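Local coordinates for virulent strain associated lipoprotein (PDB 6FZZ) that is an outer surface lipoprotein of the PFam54 family from a Lyme disease spirochaete and may, like a close relative, bind glutathione, at residues 54-59 / 103-108; 64-69 / 74-79; 170-173 / 177-180. One frame throughout, in Å; residues are numbered along the deposited sequence.

Interaction 1. Residues 54-59 / 103-108; sequences KSLRWH and NEVEDI
Leu56 and Val105 meet where the loop between helices 15-41 and 71-83 lies against the first turn of helix 105-126, in the all-helical fold of this PFam54-family protein. Val105 supplies CG1 as the touching branch. That methyl stands opposite its own backbone N (chi1 172°), which aims it at the loop, and there it lies 3.6 Å from Leu56 CG and 3.5 Å from Ser55 OG. The two apolar side chains pass obliquely, and Leu56 reaches further along the helix, its CD2 coming to 3.9 Å from Glu106 CA. Leu56 and Val105 are both buried: Leu56 also touches Phe109 and Asn110 of the same helix, while Val105 also rests on Ile100 of helix 89-102.

On the solvent side the join is polar. Ser55 OG, lying over the Val105 side chain, makes a weak bond back to Ala52 O within its own loop. Glu106 is extended beyond CG (chi2 -178°), with its CG at 4.1 Å from Leu56 CD2, and carries its carboxylate past the leucine towards the loop backbone. A single water bridges the remaining distance. It donates to Glu106 OE2 at 2.6 Å and to Ser55 O at 3.1 Å, and it accepts the N-H of Arg57, whose N is 3.0 Å from the water oxygen.

Interaction 2. Residues 64-69 / 74-79; sequences ETVSDN and KAYRKL
A type I beta turn, Thr65 to Asp68, packs here against helix 71-83, which follows it almost at once in the chain, and the side chain of Arg77 ties the two together. Its guanidinium reaches back to the turn and uses two nitrogens. NH1 is shared between two backbone carbonyls, giving one bond to Val66 O at 2.8 Å and another to Asp68 O at 3.0 Å. Both oxygens lie near the guanidinium plane, but they are met differently: NH1 is tilted only slightly from the carbonyl plane of Val66, whereas it stands well above that of Asp68. NH2 bonds to Asn69 OD1 at 2.8 Å, nearly in line with the amide C=O, although the amide and guanidinium planes are turned 59° apart. The bend at chi3 (-56°) swings the group round to the turn and the residue after it, where three bonds fix its rotation. Glu43 adds a salt bridge to NH2 and probably helps balance the charge, while Lys74 CA lies over one guanidinium face.

The turn has its own internal brace: Asp68 OD2 accepts from Thr65 N at 2.8 Å, on the anti side of the carboxylate.

Next to this polar cluster the contact is apolar. Val66 splits its two methyls: CG1 lies 3.8 Å from Arg77 CG and also reaches the Tyr76 ring. The tyrosine extends with CG opposite its backbone N, crossing the valine at about a right angle, and its hydroxyl bonds to Asn110 on helix 105-126. Val66 CG2 makes a CH-pi contact over the Tyr76 face, 3.8 Å from the ring centroid and 12° off the normal, while CG1 approaches Tyr76 CD1 to 3.4 Å.

Interaction 3. Residues 170-173 / 177-180; sequences QDDN and KADA
Asp172 points its carboxylate across the connection between two long helices at the backbone of Lys177 and Ala178. With CG opposite the backbone N (chi1 -162°), the side chain stretches straight over to the other segment, and a single oxygen, OD1, does the bonding. The main bond comes from Ala178 N, 2.7 Å from Asp172 OD1, with an N-H...O angle of 156°. This N-H does not approach in the carboxylate plane but from above it, 41° out. Lys177 N adds a second, weak bond to the same OD1 at 2.9 Å. Two successive amides thus converge on one carboxylate oxygen, which probably favours the charged form of the aspartate.

The side chains of Asp172 and Lys177 cross at about a right angle. Against Asp172 it is the root of the lysine that makes the contact: its CB lies 3.2 Å from Asp172 OD1, while the chain carries its amine off to leave NZ 6.5 Å from Asp172 OD2, so the attraction between the charges is at most long-range. The other oxygen, OD2, lies beside the methyl of Ala178, with CB at 3.5 Å.

All of this sits at the surface. Asp172 is the residue with positive phi that closes helix 138-170, and Asp179, just beyond Ala178, is the N-cap of helix 180-209, its OD1 bonded to Asn181 N. The contact therefore pins together the two ends of a short helix-to-helix connection, in which a Schellman motif ends one helix and an aspartate N-cap opens the next.

In the fold
Interactions 1 and 2 form one continuous patch, their centres about 12 Å apart. The loop before helix 71-83 doubles back on itself, pairing its two arms through probable hydrogen bonds from Val66 N to Leu56 O and from Trp58 N to Glu64 O, each 2.9 Å. One arm then faces the start of helix 105-126 and the other faces helix 71-83, and Leu56 touches Tyr76 between them. Interaction 3 is separate, at the far tip of a helix pair, its centre about 23 Å from that of interaction 1 and 30 Å from that of interaction 2. Tetraethylene glycol, probably from crystallisation, lies about 3 Å from the Glu106 side chain; one lies equally near that of Asn69.

Interaction 1. Residues 54-59 / 103-108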
loop_
_atom_site.group_PDB
_atom_site.type_symbol
_atom_site.label_atom_id
_atom_site.label_comp_id
_atom_site.label_asym_id
_atom_site.label_seq_id
_atom_site.Cartn_x
_atom_site.Cartn_y
_atom_site.Cartn_z
ATOM N N LYS A 54 -1.669 17.025 3.564
ATOM C CA LYS A 54 -1.322 18.457 3.411
ATOM C C LYS A 54 0.148 18.700 3.698
ATOM O O LYS A 54 0.655 19.716 3.304
ATOM C CB LYS A 54 -2.160 19.347 4.331
ATOM C CG LYS A 54 -3.595 19.404 3.926
ATOM C CD LYS A 54 -4.419 20.149 4.946
ATOM C CE LYS A 54 -5.905 20.033 4.635
ATOM N NZ LYS A 54 -6.691 20.929 5.535
ATOM N N SER A 55 0.849 17.760 4.308
ATOM C CA SER A 55 2.240 17.972 4.580
ATOM C C SER A 55 3.176 17.179 3.648
ATOM O O SER A 55 4.376 17.076 3.871
ATOM C CB SER A 55 2.495 17.724 6.081
ATOM O OG SER A 55 3.079 16.483 6.186
ATOM N N LEU A 56 2.607 16.629 2.584
ATOM C CA LEU A 56 3.354 15.931 1.548
ATOM C C LEU A 56 3.307 16.838 0.307
ATOM O O LEU A 56 2.269 17.001 -0.341
ATOM C CB LEU A 56 2.680 14.596 1.263
ATOM C CG LEU A 56 2.831 13.480 2.354
ATOM C CD1 LEU A 56 1.818 12.370 2.077
ATOM C CD2 LEU A 56 4.249 12.928 2.349
ATOM N N ARG A 57 4.425 17.446 -0.021
ATOM C CA ARG A 57 4.455 18.402 -1.128
ATOM C C ARG A 57 5.411 17.816 -2.169
ATOM O O ARG A 57 6.596 17.482 -1.885
ATOM C CB ARG A 57 4.870 19.819 -0.604
ATOM C CG ARG A 57 4.966 20.824 -1.757
ATOM C CD ARG A 57 5.294 22.256 -1.313
ATOM N NE ARG A 57 4.303 22.697 -0.350
ATOM C CZ ARG A 57 3.063 23.064 -0.628
ATOM N NH1 ARG A 57 2.584 23.103 -1.888
ATOM N NH2 ARG A 57 2.306 23.436 0.373
ATOM N N TRP A 58 4.921 17.677 -3.394
ATOM C CA TRP A 58 5.779 17.187 -4.487
ATOM C C TRP A 58 6.959 18.088 -4.756
ATOM O O TRP A 58 6.792 19.306 -4.747
ATOM C CB TRP A 58 5.015 17.129 -5.757
ATOM C CG TRP A 58 3.865 16.105 -5.766
ATOM C CD1 TRP A 58 2.603 16.319 -5.375
ATOM C CD2 TRP A 58 3.939 14.737 -6.165
ATOM N NE1 TRP A 58 1.827 15.189 -5.545
ATOM C CE2 TRP A 58 2.632 14.180 -5.995
ATOM C CE3 TRP A 58 4.984 13.910 -6.613
ATOM C CZ2 TRP A 58 2.315 12.853 -6.330
ATOM C CZ3 TRP A 58 4.662 12.571 -6.930
ATOM C CH2 TRP A 58 3.325 12.065 -6.776
ATOM N N HIS A 59 8.138 17.530 -5.042
ATOM C CA HIS A 59 9.275 18.412 -5.320
ATOM C C HIS A 59 9.296 19.023 -6.747
ATOM O O HIS A 59 9.691 20.175 -6.926
ATOM C CB HIS A 59 10.615 17.772 -4.956
ATOM C CG HIS A 59 11.728 18.773 -4.897
ATOM N ND1 HIS A 59 12.610 18.969 -5.939
ATOM C CD2 HIS A 59 12.045 19.695 -3.957
ATOM C CE1 HIS A 59 13.455 19.933 -5.621
ATOM N NE2 HIS A 59 13.122 20.404 -4.432
ATOM N N ASN A 103 6.262 13.055 13.638
ATOM C CA ASN A 103 6.910 13.843 12.546
ATOM C C ASN A 103 7.639 12.980 11.472
ATOM O O ASN A 103 8.824 13.185 11.127
ATOM C CB ASN A 103 7.818 14.895 13.126
ATOM C CG ASN A 103 8.248 15.914 12.102
ATOM O OD1 ASN A 103 7.440 16.414 11.305
ATOM N ND2 ASN A 103 9.512 16.242 12.118
ATOM N N GLU A 104 6.921 11.977 10.955
ATOM C CA GLU A 104 7.527 11.059 9.978
ATOM C C GLU A 104 6.556 10.877 8.832
ATOM O O GLU A 104 6.501 9.776 8.266
ATOM C CB GLU A 104 7.847 9.689 10.621
ATOM C CG GLU A 104 8.998 9.657 11.638
ATOM C CD GLU A 104 10.322 10.078 10.999
ATOM O OE1 GLU A 104 10.468 10.002 9.744
ATOM O OE2 GLU A 104 11.187 10.608 11.733
ATOM N N VAL A 105 5.828 11.953 8.464
ATOM C CA VAL A 105 4.834 11.837 7.398
ATOM C C VAL A 105 5.478 11.346 6.102
ATOM O O VAL A 105 5.012 10.394 5.464
ATOM C CB VAL A 105 4.050 13.127 7.200
ATOM C CG1 VAL A 105 3.157 13.021 5.946
ATOM C CG2 VAL A 105 3.171 13.409 8.421
ATOM N N GLU A 106 6.568 11.996 5.720
ATOM C CA GLU A 106 7.233 11.663 4.454
ATOM C C GLU A 106 7.716 10.264 4.337
ATOM O O GLU A 106 7.425 9.586 3.337
ATOM C CB GLU A 106 8.396 12.634 4.182
ATOM C CG GLU A 106 7.889 14.015 3.835
ATOM C CD GLU A 106 9.043 14.984 3.499
ATOM O OE1 GLU A 106 10.242 14.558 3.510
ATOM O OE2 GLU A 106 8.737 16.159 3.200
ATOM N N ASP A 107 8.429 9.777 5.340
ATOM C CA ASP A 107 9.093 8.487 5.225
ATOM C C ASP A 107 8.042 7.363 5.362
ATOM O O ASP A 107 8.179 6.335 4.728
ATOM C CB ASP A 107 10.186 8.308 6.309
ATOM C CG ASP A 107 11.512 9.000 5.923
ATOM O OD1 ASP A 107 11.509 9.762 4.959
ATOM O OD2 ASP A 107 12.554 8.813 6.567
ATOM N N ILE A 108 7.055 7.532 6.241
ATOM C CA ILE A 108 5.985 6.515 6.372
ATOM C C ILE A 108 5.115 6.486 5.098
ATOM O O ILE A 108 4.831 5.379 4.554
ATOM C CB ILE A 108 5.067 6.836 7.602
ATOM C CG1 ILE A 108 5.787 6.548 8.886
ATOM C CG2 ILE A 108 3.747 6.077 7.539
ATOM C CD1 ILE A 108 5.934 5.057 9.237
HETATM O O HOH W 1 6.765 17.160 1.904
#

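Interaction 2. Residues 64-69 / 74-79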
loop_
_atom_site.group_PDB
_atom_site.type_symbol
_atom_site.label_atom_id
_atom_site.label_comp_id
_atom_site.label_asym_id
_atom_site.label_seq_id
_atom_site.Cartn_x
_atom_site.Cartn_y
_atom_site.Cartn_z
ATOM N N GLU A 64 2.569 21.031 -5.956
ATOM C CA GLU A 64 1.318 20.933 -5.173
ATOM C C GLU A 64 1.472 19.906 -4.015
ATOM O O GLU A 64 2.464 19.188 -3.944
ATOM C CB GLU A 64 0.113 20.634 -6.115
ATOM C CG GLU A 64 -0.045 19.167 -6.572
ATOM C CD GLU A 64 0.937 18.625 -7.625
ATOM O OE1 GLU A 64 2.028 19.194 -7.784
ATOM O OE2 GLU A 64 0.628 17.574 -8.310
ATOM N N THR A 65 0.504 19.869 -3.094
ATOM C CA THR A 65 0.500 18.823 -2.055
ATOM C C THR A 65 -0.336 17.610 -2.503
ATOM O O THR A 65 -1.081 17.692 -3.478
ATOM C CB THR A 65 -0.052 19.254 -0.693
ATOM O OG1 THR A 65 -1.434 19.523 -0.815
ATOM C CG2 THR A 65 0.657 20.447 -0.178
ATOM N N VAL A 66 -0.148 16.495 -1.785
ATOM C CA VAL A 66 -0.937 15.295 -2.024
ATOM C C VAL A 66 -2.407 15.596 -1.706
ATOM O O VAL A 66 -3.339 14.916 -2.199
ATOM C CB VAL A 66 -0.357 14.117 -1.198
ATOM C CG1 VAL A 66 -1.334 12.929 -1.095
ATOM C CG2 VAL A 66 0.955 13.690 -1.832
ATOM N N SER A 67 -2.647 16.590 -0.833
ATOM C CA SER A 67 -4.008 16.989 -0.549
ATOM C C SER A 67 -4.712 17.724 -1.750
ATOM O O SER A 67 -5.954 17.719 -1.851
ATOM C CB SER A 67 -4.063 17.927 0.694
ATOM O OG SER A 67 -5.418 18.224 0.895
ATOM N N ASP A 68 -3.939 18.336 -2.646
ATOM C CA ASP A 68 -4.473 19.096 -3.768
ATOM C C ASP A 68 -4.987 18.142 -4.808
ATOM O O ASP A 68 -4.647 16.933 -4.805
ATOM C CB ASP A 68 -3.423 19.988 -4.402
ATOM C CG ASP A 68 -3.057 21.172 -3.532
ATOM O OD1 ASP A 68 -3.999 21.825 -3.066
ATOM O OD2 ASP A 68 -1.854 21.414 -3.273
ATOM N N ASN A 69 -5.776 18.686 -5.723
ATOM C CA ASN A 69 -6.465 17.865 -6.672
ATOM C C ASN A 69 -5.807 17.664 -8.024
ATOM O O ASN A 69 -6.478 17.553 -9.061
ATOM C CB ASN A 69 -7.918 18.299 -6.775
ATOM C CG ASN A 69 -8.726 17.833 -5.568
ATOM O OD1 ASN A 69 -8.507 16.736 -5.035
ATOM N ND2 ASN A 69 -9.672 18.640 -5.147
ATOM N N LYS A 74 -4.283 12.707 -6.581
ATOM C CA LYS A 74 -5.398 11.768 -6.470
ATOM C C LYS A 74 -4.931 10.311 -6.475
ATOM O O LYS A 74 -5.408 9.519 -5.647
ATOM C CB LYS A 74 -6.418 11.979 -7.563
ATOM C CG LYS A 74 -7.093 13.339 -7.411
ATOM C CD LYS A 74 -8.155 13.465 -8.477
ATOM C CE LYS A 74 -8.854 14.789 -8.450
ATOM N NZ LYS A 74 -9.816 14.701 -9.583
ATOM N N ALA A 75 -3.983 9.997 -7.356
ATOM C CA ALA A 75 -3.370 8.646 -7.423
ATOM C C ALA A 75 -2.701 8.269 -6.097
ATOM O O ALA A 75 -2.877 7.136 -5.574
ATOM C CB ALA A 75 -2.406 8.545 -8.608
ATOM N N TYR A 76 -1.937 9.206 -5.538
ATOM C CA TYR A 76 -1.186 8.968 -4.285
ATOM C C TYR A 76 -2.247 8.711 -3.194
ATOM O O TYR A 76 -2.118 7.784 -2.400
ATOM C CB TYR A 76 -0.332 10.202 -3.945
ATOM C CG TYR A 76 0.607 10.067 -2.793
ATOM C CD1 TYR A 76 0.139 9.876 -1.478
ATOM C CD2 TYR A 76 2.005 10.198 -2.999
ATOM C CE1 TYR A 76 1.034 9.762 -0.419
ATOM C CE2 TYR A 76 2.889 10.041 -1.952
ATOM C CZ TYR A 76 2.391 9.851 -0.669
ATOM O OH TYR A 76 3.293 9.747 0.336
ATOM N N ARG A 77 -3.309 9.532 -3.137
ATOM C CA ARG A 77 -4.371 9.277 -2.146
ATOM C C ARG A 77 -5.048 7.916 -2.284
ATOM O O ARG A 77 -5.292 7.224 -1.286
ATOM C CB ARG A 77 -5.428 10.375 -2.167
ATOM C CG ARG A 77 -4.867 11.672 -1.702
ATOM C CD ARG A 77 -5.949 12.667 -1.243
ATOM N NE ARG A 77 -7.033 13.000 -2.228
ATOM C CZ ARG A 77 -6.991 13.976 -3.124
ATOM N NH1 ARG A 77 -5.890 14.653 -3.331
ATOM N NH2 ARG A 77 -8.047 14.240 -3.874
ATOM N N LYS A 78 -5.416 7.567 -3.500
ATOM C CA LYS A 78 -5.988 6.266 -3.793
ATOM C C LYS A 78 -5.065 5.136 -3.321
ATOM O O LYS A 78 -5.540 4.203 -2.732
ATOM C CB LYS A 78 -6.230 6.154 -5.306
ATOM C CG LYS A 78 -6.800 4.845 -5.799
ATOM C CD LYS A 78 -6.789 4.706 -7.329
ATOM C CE LYS A 78 -5.442 4.206 -7.841
ATOM N NZ LYS A 78 -5.049 2.861 -7.307
ATOM N N LEU A 79 -3.748 5.245 -3.551
ATOM C CA LEU A 79 -2.795 4.209 -3.096
ATOM C C LEU A 79 -2.766 4.198 -1.566
ATOM O O LEU A 79 -2.574 3.133 -0.940
ATOM C CB LEU A 79 -1.441 4.442 -3.673
ATOM C CG LEU A 79 -1.354 4.245 -5.218
ATOM C CD1 LEU A 79 -0.017 4.676 -5.758
ATOM C CD2 LEU A 79 -1.583 2.776 -5.654
#

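Interaction 3. Residues 170-173 / 177-180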
loop_
_atom_site.group_PDB
_atom_site.type_symbol
_atom_site.label_atom_id
_atom_site.label_comp_id
_atom_site.label_asym_id
_atom_site.label_seq_id
_atom_site.Cartn_x
_atom_site.Cartn_y
_atom_site.Cartn_z
ATOM N N GLN A 170 -2.944 3.469 21.400
ATOM C CA GLN A 170 -4.086 3.437 22.302
ATOM C C GLN A 170 -3.731 2.812 23.690
ATOM O O GLN A 170 -4.047 3.389 24.692
ATOM C CB GLN A 170 -5.239 2.706 21.604
ATOM C CG GLN A 170 -6.309 2.141 22.514
ATOM C CD GLN A 170 -6.747 0.736 22.108
ATOM O OE1 GLN A 170 -5.946 -0.201 22.101
ATOM N NE2 GLN A 170 -8.027 0.580 21.801
ATOM N N ASP A 171 -3.050 1.678 23.726
ATOM C CA ASP A 171 -2.577 1.077 24.975
ATOM C C ASP A 171 -1.349 1.681 25.636
ATOM O O ASP A 171 -0.972 1.229 26.715
ATOM C CB ASP A 171 -2.226 -0.383 24.750
ATOM C CG ASP A 171 -3.430 -1.221 24.453
ATOM O OD1 ASP A 171 -4.538 -0.693 24.564
ATOM O OD2 ASP A 171 -3.259 -2.405 24.076
ATOM N N ASP A 172 -0.691 2.641 24.994
ATOM C CA ASP A 172 0.557 3.182 25.489
ATOM C C ASP A 172 1.632 2.106 25.681
ATOM O O ASP A 172 2.450 2.196 26.607
ATOM C CB ASP A 172 0.302 3.991 26.790
ATOM C CG ASP A 172 1.432 4.957 27.155
ATOM O OD1 ASP A 172 2.184 5.512 26.304
ATOM O OD2 ASP A 172 1.542 5.200 28.367
ATOM N N ASN A 173 1.698 1.137 24.772
ATOM C CA ASN A 173 2.794 0.161 24.822
ATOM C C ASN A 173 4.140 0.800 24.637
ATOM O O ASN A 173 4.357 1.608 23.701
ATOM C CB ASN A 173 2.623 -0.967 23.820
ATOM C CG ASN A 173 1.519 -1.920 24.210
ATOM O OD1 ASN A 173 0.961 -1.831 25.302
ATOM N ND2 ASN A 173 1.189 -2.827 23.315
ATOM N N LYS A 177 2.632 6.546 23.682
ATOM C CA LYS A 177 1.612 7.598 23.832
ATOM C C LYS A 177 1.990 8.627 24.880
ATOM O O LYS A 177 1.774 9.812 24.686
ATOM C CB LYS A 177 0.259 7.024 24.233
ATOM C CG LYS A 177 -0.858 8.061 24.231
ATOM C CD LYS A 177 -2.190 7.438 24.648
ATOM C CE LYS A 177 -3.189 8.515 25.051
ATOM N NZ LYS A 177 -3.913 8.157 26.310
ATOM N N ALA A 178 2.558 8.167 25.981
ATOM C CA ALA A 178 3.012 9.059 27.048
ATOM C C ALA A 178 4.246 9.846 26.666
ATOM O O ALA A 178 4.482 10.916 27.214
ATOM C CB ALA A 178 3.289 8.244 28.307
ATOM N N ASP A 179 5.048 9.330 25.725
ATOM C CA ASP A 179 6.371 9.892 25.477
ATOM C C ASP A 179 6.701 9.953 23.976
ATOM O O ASP A 179 6.965 8.930 23.350
ATOM C CB ASP A 179 7.389 9.046 26.238
ATOM C CG ASP A 179 8.829 9.554 26.116
ATOM O OD1 ASP A 179 9.162 10.465 25.315
ATOM O OD2 ASP A 179 9.649 9.009 26.862
ATOM N N ALA A 180 6.704 11.166 23.439
ATOM C CA ALA A 180 6.972 11.440 22.019
ATOM C C ALA A 180 8.281 10.906 21.486
ATOM O O ALA A 180 8.375 10.652 20.291
ATOM C CB ALA A 180 6.947 12.933 21.758
#